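Local atomic coordinates of M152 protein (Murid herpesvirus 1, PDB entry 4G59), a protein that probably acts as an MHC class I-like immune-evasion glycoprotein of murine cytomegalovirus, binding host RAE-1 ligands of the NKG2D receptor. Residues 3-8 / 186-191; 198-203 / 230-235. All blocks are in the same frame, centred on the assembly; numbering follows the deposited sequence.

Contact 1 of 2, residues 3-8 / 186-191; sequences SYMDVR and YSLYSN
Strand 5-8 and strand 186-191 meet at one margin of a two-sheet beta sandwich, consistent with the immunoglobulin-like, α3-type domain of an MHC class I-like protein. Each is an outermost strand of its own four-stranded sheet, and at a closest axis approach of 8.2 Å they are joined by side chains rather than by backbone pairing. Tyr4, in the loop just before strand 5-8, makes the polar link: its OH accepts a hydrogen bond from Leu188 N at 3.3 Å, with a nearly straight N-H...O angle of 172°. The backbone of Ser187 and Tyr189 pairs with strand 196-203, whereas this intervening amide is taken up by a phenol, a group long enough to span the gap. With CG between the backbone N and the carbonyl carbon (chi1 57°), the Tyr4 ring folds beside Met5, whose CG lies over its centre, and the OH is carried to strand 186-191.

Met5 and Val7 alternate with Asp6, whose CB points away from strand 186-191 and whose OD2 makes a salt bridge with Lys263. Met5 fills the intersheet gap in two places: its CB rests on Leu188 CD1 at 3.8 Å, while its extended, flexible chain carries CE to within 4.2 Å of Tyr186 CB. Leu188, the buried residue here, also leans on Phe250 and Tyr264. Branched Val7 divides its methyls over Tyr186, whose OH is anchored by the carbonyl of Pro181. Val7 CG2 touches Tyr186 CB at 4.0 Å, and Val7 CG1 makes a CH-pi contact 4.1 Å from the Tyr186 ring centroid, 13° off the normal.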
ATOM      1  N   SER B   3      23.832  16.004 -16.522  1.00 79.95           N
ATOM      2  CA  SER B   3      22.502  15.937 -17.117  1.00 78.55           C
ATOM      3  C   SER B   3      21.691  17.222 -16.907  1.00 73.43           C
ATOM      4  O   SER B   3      22.228  18.334 -16.981  1.00 75.19           O
ATOM      5  CB  SER B   3      21.725  14.710 -16.601  1.00 76.59           C
ATOM      6  OG  SER B   3      21.687  14.636 -15.185  1.00 73.12           O
ATOM      7  N   TYR B   4      20.395  17.047 -16.653  1.00 70.02           N
ATOM      8  CA  TYR B   4      19.461  18.153 -16.474  1.00 67.19           C
ATOM      9  C   TYR B   4      19.278  18.455 -14.989  1.00 64.98           C
ATOM     10  O   TYR B   4      19.103  19.617 -14.592  1.00 63.58           O
ATOM     11  CB  TYR B   4      18.117  17.823 -17.148  1.00 63.15           C
ATOM     12  CG  TYR B   4      17.462  16.553 -16.653  1.00 54.87           C
ATOM     13  CD1 TYR B   4      16.345  16.604 -15.830  1.00 55.76           C
ATOM     14  CD2 TYR B   4      17.957  15.305 -17.007  1.00 61.27           C
ATOM     15  CE1 TYR B   4      15.738  15.446 -15.360  1.00 52.73           C
ATOM     16  CE2 TYR B   4      17.359  14.132 -16.541  1.00 63.00           C
ATOM     17  CZ  TYR B   4      16.247  14.210 -15.713  1.00 56.79           C
ATOM     18  OH  TYR B   4      15.646  13.063 -15.238  1.00 43.30           O
ATOM     19  N   MET B   5      19.332  17.390 -14.186  1.00 64.29           N
ATOM     20  CA  MET B   5      19.235  17.464 -12.725  1.00 60.63           C
ATOM     21  C   MET B   5      20.602  17.282 -12.105  1.00 58.70           C
ATOM     22  O   MET B   5      21.500  16.718 -12.731  1.00 56.08           O
ATOM     23  CB  MET B   5      18.340  16.345 -12.196  1.00 54.46           C
ATOM     24  CG  MET B   5      18.782  14.966 -12.624  1.00 51.65           C
ATOM     25  SD  MET B   5      18.091  13.540 -11.746  1.00 38.07           S
ATOM     26  CE  MET B   5      19.337  12.352 -12.286  1.00 42.84           C
ATOM     27  N   ASP B   6      20.776  17.756 -10.877  1.00 50.66           N
ATOM     28  CA  ASP B   6      21.969  17.334 -10.144  1.00 56.49           C
ATOM     29  C   ASP B   6      21.638  16.605  -8.843  1.00 52.06           C
ATOM     30  O   ASP B   6      20.699  16.962  -8.117  1.00 45.53           O
ATOM     31  CB  ASP B   6      23.028  18.441  -9.978  1.00 65.51           C
ATOM     32  CG  ASP B   6      22.573  19.565  -9.087  1.00 69.59           C
ATOM     33  OD1 ASP B   6      22.873  19.547  -7.873  1.00 73.29           O
ATOM     34  OD2 ASP B   6      21.925  20.485  -9.611  1.00 76.41           O
ATOM     35  N   VAL B   7      22.410  15.551  -8.598  1.00 52.07           N
ATOM     36  CA  VAL B   7      22.254  14.690  -7.439  1.00 48.87           C
ATOM     37  C   VAL B   7      23.494  14.850  -6.571  1.00 50.62           C
ATOM     38  O   VAL B   7      24.600  14.460  -6.976  1.00 52.88           O
ATOM     39  CB  VAL B   7      22.128  13.216  -7.883  1.00 46.12           C
ATOM     40  CG1 VAL B   7      22.000  12.289  -6.680  1.00 41.42           C
ATOM     41  CG2 VAL B   7      20.941  13.049  -8.824  1.00 42.21           C
ATOM     42  N   ARG B   8      23.317  15.438  -5.390  1.00 47.49           N
ATOM     43  CA  ARG B   8      24.402  15.576  -4.424  1.00 48.89           C
ATOM     44  C   ARG B   8      24.239  14.505  -3.349  1.00 42.36           C
ATOM     45  O   ARG B   8      23.144  14.308  -2.800  1.00 44.54           O
ATOM     46  CB  ARG B   8      24.405  16.973  -3.794  1.00 88.04           C
ATOM     47  CG  ARG B   8      24.791  18.104  -4.743  1.00 88.04           C
ATOM     48  CD  ARG B   8      24.705  19.483  -4.074  1.00 88.04           C
ATOM     49  NE  ARG B   8      23.362  20.070  -4.115  1.00 93.79           N
ATOM     50  CZ  ARG B   8      22.612  20.331  -3.045  1.00 88.97           C
ATOM     51  NH1 ARG B   8      23.058  20.067  -1.826  1.00 88.04           N
ATOM     52  NH2 ARG B   8      21.406  20.863  -3.189  1.00 94.70           N
ATOM     53  N   TYR B 186      18.556   7.873 -10.173  1.00 32.24           N
ATOM     54  CA  TYR B 186      17.680   8.959  -9.773  1.00 29.46           C
ATOM     55  C   TYR B 186      17.125   9.655 -11.008  1.00 30.33           C
ATOM     56  O   TYR B 186      17.816   9.766 -12.017  1.00 32.61           O
ATOM     57  CB  TYR B 186      18.462   9.955  -8.946  1.00 28.75           C
ATOM     58  CG  TYR B 186      19.211   9.342  -7.787  1.00 29.44           C
ATOM     59  CD1 TYR B 186      18.652   9.308  -6.524  1.00 27.88           C
ATOM     60  CD2 TYR B 186      20.481   8.812  -7.951  1.00 29.25           C
ATOM     61  CE1 TYR B 186      19.335   8.746  -5.443  1.00 26.92           C
ATOM     62  CE2 TYR B 186      21.167   8.246  -6.879  1.00 29.72           C
ATOM     63  CZ  TYR B 186      20.585   8.236  -5.622  1.00 28.30           C
ATOM     64  OH  TYR B 186      21.229   7.687  -4.541  1.00 28.94           O
ATOM     65  N   SER B 187      15.870  10.100 -10.945  1.00 30.69           N
ATOM     66  CA  SER B 187      15.268  10.817 -12.082  1.00 30.52           C
ATOM     67  C   SER B 187      14.171  11.791 -11.642  1.00 31.54           C
ATOM     68  O   SER B 187      13.575  11.629 -10.575  1.00 37.07           O
ATOM     69  CB  SER B 187      14.746   9.836 -13.140  1.00 26.18           C
ATOM     70  OG  SER B 187      13.711   9.006 -12.661  1.00 35.82           O
ATOM     71  N   LEU B 188      13.939  12.820 -12.444  1.00 33.58           N
ATOM     72  CA  LEU B 188      12.859  13.756 -12.188  1.00 35.94           C
ATOM     73  C   LEU B 188      11.987  13.838 -13.431  1.00 32.93           C
ATOM     74  O   LEU B 188      12.484  13.686 -14.547  1.00 32.69           O
ATOM     75  CB  LEU B 188      13.420  15.148 -11.897  1.00 36.26           C
ATOM     76  CG  LEU B 188      14.210  15.406 -10.629  1.00 36.28           C
ATOM     77  CD1 LEU B 188      14.824  16.796 -10.724  1.00 34.23           C
ATOM     78  CD2 LEU B 188      13.322  15.275  -9.391  1.00 34.22           C
ATOM     79  N   TYR B 189      10.699  14.097 -13.248  1.00 34.39           N
ATOM     80  CA  TYR B 189       9.838  14.417 -14.381  1.00 34.65           C
ATOM     81  C   TYR B 189       9.009  15.639 -14.059  1.00 37.12           C
ATOM     82  O   TYR B 189       8.465  15.763 -12.947  1.00 38.80           O
ATOM     83  CB  TYR B 189       8.879  13.278 -14.696  1.00 31.64           C
ATOM     84  CG  TYR B 189       8.074  13.542 -15.954  1.00 36.63           C
ATOM     85  CD1 TYR B 189       8.634  13.324 -17.208  1.00 43.16           C
ATOM     86  CD2 TYR B 189       6.769  14.000 -15.903  1.00 38.01           C
ATOM     87  CE1 TYR B 189       7.925  13.550 -18.366  1.00 44.50           C
ATOM     88  CE2 TYR B 189       6.042  14.234 -17.076  1.00 36.49           C
ATOM     89  CZ  TYR B 189       6.635  14.004 -18.298  1.00 42.28           C
ATOM     90  OH  TYR B 189       5.952  14.224 -19.470  1.00 49.53           O
ATOM     91  N   SER B 190       8.894  16.536 -15.026  1.00 37.68           N
ATOM     92  CA  SER B 190       8.010  17.685 -14.874  1.00 39.89           C
ATOM     93  C   SER B 190       6.896  17.587 -15.880  1.00 38.63           C
ATOM     94  O   SER B 190       7.138  17.461 -17.077  1.00 40.91           O
ATOM     95  CB  SER B 190       8.765  18.986 -15.065  1.00 35.24           C
ATOM     96  OG  SER B 190       9.697  19.150 -14.031  1.00 40.52           O
ATOM     97  N   ASN B 191       5.669  17.619 -15.390  1.00 39.82           N
ATOM     98  CA  ASN B 191       4.521  17.676 -16.276  1.00 43.06           C
ATOM     99  C   ASN B 191       4.075  19.129 -16.338  1.00 43.88           C
ATOM    100  O   ASN B 191       3.528  19.668 -15.359  1.00 43.09           O
ATOM    101  CB  ASN B 191       3.409  16.761 -15.765  1.00 38.44           C
ATOM    102  CG  ASN B 191       2.221  16.692 -16.709  1.00 45.53           C
ATOM    103  OD1 ASN B 191       1.780  17.707 -17.259  1.00 45.43           O
ATOM    104  ND2 ASN B 191       1.678  15.493 -16.881  1.00 47.33           N
TER

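Contact 2 of 2, residues 198-203 / 230-235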
ATOM      1  N   SER B 198       7.540  14.620 -10.382  1.00 27.53           N
ATOM      2  CA  SER B 198       7.797  13.361  -9.681  1.00 30.29           C
ATOM      3  C   SER B 198       9.294  13.222  -9.465  1.00 34.25           C
ATOM      4  O   SER B 198      10.093  13.702 -10.293  1.00 32.85           O
ATOM      5  CB  SER B 198       7.304  12.155 -10.488  1.00 30.72           C
ATOM      6  OG  SER B 198       7.960  12.061 -11.745  1.00 32.06           O
ATOM      7  N   CYS B 199       9.681  12.594  -8.354  1.00 32.05           N
ATOM      8  CA  CYS B 199      11.085  12.200  -8.156  1.00 33.51           C
ATOM      9  C   CYS B 199      11.145  10.696  -7.949  1.00 31.79           C
ATOM     10  O   CYS B 199      10.377  10.147  -7.142  1.00 27.88           O
ATOM     11  CB  CYS B 199      11.678  12.909  -6.938  1.00 28.83           C
ATOM     12  SG  CYS B 199      13.428  12.510  -6.589  1.00 30.02           S
ATOM     13  N   THR B 200      12.063  10.028  -8.648  1.00 32.73           N
ATOM     14  CA  THR B 200      12.159   8.560  -8.552  1.00 31.42           C
ATOM     15  C   THR B 200      13.569   8.057  -8.237  1.00 27.44           C
ATOM     16  O   THR B 200      14.544   8.518  -8.851  1.00 29.33           O
ATOM     17  CB  THR B 200      11.686   7.902  -9.850  1.00 32.88           C
ATOM     18  OG1 THR B 200      10.381   8.387 -10.178  1.00 33.52           O
ATOM     19  CG2 THR B 200      11.607   6.386  -9.698  1.00 33.21           C
ATOM     20  N   MET B 201      13.669   7.134  -7.280  1.00 24.72           N
ATOM     21  CA  MET B 201      14.898   6.380  -7.051  1.00 30.12           C
ATOM     22  C   MET B 201      14.668   4.874  -7.267  1.00 32.77           C
ATOM     23  O   MET B 201      13.850   4.249  -6.569  1.00 31.40           O
ATOM     24  CB  MET B 201      15.447   6.596  -5.652  1.00 23.04           C
ATOM     25  CG  MET B 201      16.795   5.912  -5.498  1.00 28.02           C
ATOM     26  SD  MET B 201      17.577   6.250  -3.915  1.00 41.10           S
ATOM     27  CE  MET B 201      16.697   5.103  -2.854  1.00 25.36           C
ATOM     28  N   ARG B 202      15.369   4.300  -8.245  1.00 32.55           N
ATOM     29  CA  ARG B 202      15.355   2.850  -8.459  1.00 30.97           C
ATOM     30  C   ARG B 202      16.597   2.271  -7.808  1.00 33.59           C
ATOM     31  O   ARG B 202      17.695   2.825  -7.934  1.00 32.42           O
ATOM     32  CB  ARG B 202      15.349   2.509  -9.946  1.00 34.95           C
ATOM     33  CG  ARG B 202      14.023   2.831 -10.639  1.00 35.24           C
ATOM     34  CD  ARG B 202      14.146   2.730 -12.164  1.00 34.48           C
ATOM     35  NE  ARG B 202      12.849   2.928 -12.801  1.00 48.92           N
ATOM     36  CZ  ARG B 202      12.324   4.121 -13.084  1.00 53.25           C
ATOM     37  NH1 ARG B 202      12.990   5.235 -12.805  1.00 48.75           N
ATOM     38  NH2 ARG B 202      11.129   4.206 -13.656  1.00 56.38           N
ATOM     39  N   THR B 203      16.420   1.160  -7.102  1.00 34.33           N
ATOM     40  CA  THR B 203      17.503   0.578  -6.329  1.00 29.81           C
ATOM     41  C   THR B 203      17.251  -0.907  -6.125  1.00 30.15           C
ATOM     42  O   THR B 203      16.119  -1.375  -6.298  1.00 30.94           O
ATOM     43  CB  THR B 203      17.623   1.298  -4.964  1.00 29.56           C
ATOM     44  OG1 THR B 203      18.821   0.890  -4.286  1.00 27.41           O
ATOM     45  CG2 THR B 203      16.369   1.039  -4.065  1.00 29.84           C
ATOM     46  N   ARG B 230      14.151  -5.760  -7.489  1.00 38.76           N
ATOM     47  CA  ARG B 230      14.148  -4.359  -7.913  1.00 42.08           C
ATOM     48  C   ARG B 230      13.164  -3.528  -7.091  1.00 42.33           C
ATOM     49  O   ARG B 230      12.021  -3.949  -6.896  1.00 38.16           O
ATOM     50  CB  ARG B 230      13.818  -4.266  -9.402  1.00 37.97           C
ATOM     51  CG  ARG B 230      14.843  -4.973 -10.306  1.00 43.01           C
ATOM     52  CD  ARG B 230      14.386  -5.010 -11.749  1.00 46.14           C
ATOM     53  NE  ARG B 230      13.227  -5.880 -11.927  1.00 48.78           N
ATOM     54  CZ  ARG B 230      12.277  -5.676 -12.833  1.00 49.11           C
ATOM     55  NH1 ARG B 230      12.349  -4.635 -13.645  1.00 53.54           N
ATOM     56  NH2 ARG B 230      11.253  -6.508 -12.925  1.00 52.96           N
ATOM     57  N   LEU B 231      13.608  -2.366  -6.596  1.00 35.73           N
ATOM     58  CA  LEU B 231      12.749  -1.495  -5.776  1.00 32.34           C
ATOM     59  C   LEU B 231      12.653  -0.121  -6.390  1.00 32.08           C
ATOM     60  O   LEU B 231      13.574   0.310  -7.109  1.00 38.11           O
ATOM     61  CB  LEU B 231      13.318  -1.273  -4.381  1.00 32.80           C
ATOM     62  CG  LEU B 231      13.401  -2.283  -3.268  1.00 37.08           C
ATOM     63  CD1 LEU B 231      14.605  -3.100  -3.446  1.00 37.14           C
ATOM     64  CD2 LEU B 231      13.539  -1.496  -1.992  1.00 43.05           C
ATOM     65  N   LYS B 232      11.578   0.586  -6.047  1.00 30.43           N
ATOM     66  CA  LYS B 232      11.358   1.940  -6.530  1.00 33.19           C
ATOM     67  C   LYS B 232      10.803   2.808  -5.410  1.00 34.34           C
ATOM     68  O   LYS B 232       9.793   2.458  -4.795  1.00 35.41           O
ATOM     69  CB  LYS B 232      10.382   1.913  -7.709  1.00 36.52           C
ATOM     70  CG  LYS B 232       9.875   3.263  -8.176  1.00 36.32           C
ATOM     71  CD  LYS B 232       9.944   3.362  -9.698  1.00 45.39           C
ATOM     72  CE  LYS B 232       8.830   2.623 -10.431  1.00 38.71           C
ATOM     73  NZ  LYS B 232       7.528   3.304 -10.237  1.00 50.60           N
ATOM     74  N   VAL B 233      11.468   3.934  -5.151  1.00 32.15           N
ATOM     75  CA  VAL B 233      10.981   4.953  -4.212  1.00 28.23           C
ATOM     76  C   VAL B 233      10.538   6.106  -5.084  1.00 32.17           C
ATOM     77  O   VAL B 233      11.277   6.527  -5.969  1.00 31.20           O
ATOM     78  CB  VAL B 233      12.087   5.441  -3.259  1.00 28.17           C
ATOM     79  CG1 VAL B 233      11.546   6.530  -2.310  1.00 29.30           C
ATOM     80  CG2 VAL B 233      12.665   4.267  -2.487  1.00 26.96           C
ATOM     81  N   GLU B 234       9.330   6.613  -4.863  1.00 30.61           N
ATOM     82  CA  GLU B 234       8.797   7.614  -5.775  1.00 29.40           C
ATOM     83  C   GLU B 234       7.993   8.620  -4.993  1.00 30.65           C
ATOM     84  O   GLU B 234       7.346   8.253  -4.017  1.00 31.76           O
ATOM     85  CB  GLU B 234       7.929   6.951  -6.847  1.00 27.13           C
ATOM     86  CG  GLU B 234       7.465   7.890  -7.972  1.00 32.09           C
ATOM     87  CD  GLU B 234       7.173   7.142  -9.268  1.00 35.14           C
ATOM     88  OE1 GLU B 234       8.053   7.101 -10.163  1.00 39.55           O
ATOM     89  OE2 GLU B 234       6.068   6.579  -9.392  1.00 35.10           O
ATOM     90  N   ALA B 235       8.038   9.886  -5.407  1.00 31.16           N
ATOM     91  CA  ALA B 235       7.289  10.951  -4.714  1.00 34.61           C
ATOM     92  C   ALA B 235       6.759  11.960  -5.703  1.00 30.77           C
ATOM     93  O   ALA B 235       7.363  12.168  -6.759  1.00 28.15           O
ATOM     94  CB  ALA B 235       8.152  11.661  -3.651  1.00 28.08           C
TER
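Strands 198-203 and 231-235 run antiparallel at 167°, their axes 4.7 Å apart, and six backbone hydrogen bonds join the hydrogen-bonded pairs Cys199-Ala235, Met201-Val233 and Thr203-Leu231. The central pair is the most regular: Val233 N reaches Met201 O at 2.8 Å with an angle of 174°, and Met201 N returns an equally short bond to Val233 O.

The side chains of these three pairs share one face and are mostly apolar, which suits the sandwich interior where Cys199 packs on Phe250 and Met201 on Ile252. Met201 and Val233 lie side by side, and a bend at chi3 (80°) sets Met201 CE 4.1 Å from Val233 CG2. Thr203 offers its methyl to Leu231, with Thr203 CG2 3.8 Å from Leu231 CB, while its hydroxyl binds Asn184; Leu231 also packs on Ser45 and Phe59.

On the other face stand Thr200, Arg202, Lys232 and Glu234. Thr200 OG1 donates to Glu234 OE1 at 2.7 Å, which receives it on its anti lone pair, the one away from OE2; Thr200 and Glu234 form a non-hydrogen-bonded pair and point the same way, so a short hydroxyl can meet the longer acid alongside. Glu234 OE2 is bound by Tyr222 OH, so each oxygen of this buried carboxylate is hydrogen-bonded to a hydroxyl, which would limit its rotation. Lys232 folds over its neighbours: CD touches Thr200 CG2 at 3.5 Å and lies over one face of the Arg202 guanidinium, offset toward its rim. Its ammonium makes a long ion pair with Glu234. This division, an apolar side toward Phe250 and Ile252 and a polar side turned away from that second sheet, is consistent with paired inner strands in one sheet of an immunoglobulin-like beta sandwich.

Overall arrangement
Strand 185-191 connects the two contacts, whose centres lie about 12 Å apart: in contact 1 its side chains reach across to the opposing sheet, and its backbone pairs with strand 196-203, which contact 2 joins in turn to strand 231-238. Ser187 O lies 2.9 Å from Thr200 N, probably hydrogen-bonded, and Tyr186 packs on Met201, so the apolar layer continues between them. Contact 1 is a surface contact between sheets, relying on side chains with one phenol-to-amide bond. Contact 2 is buried, lies within one sheet, and is held chiefly by backbone bonds, with a Thr-Glu hydrogen bond and charged side chains on the face turned from the sandwich interior.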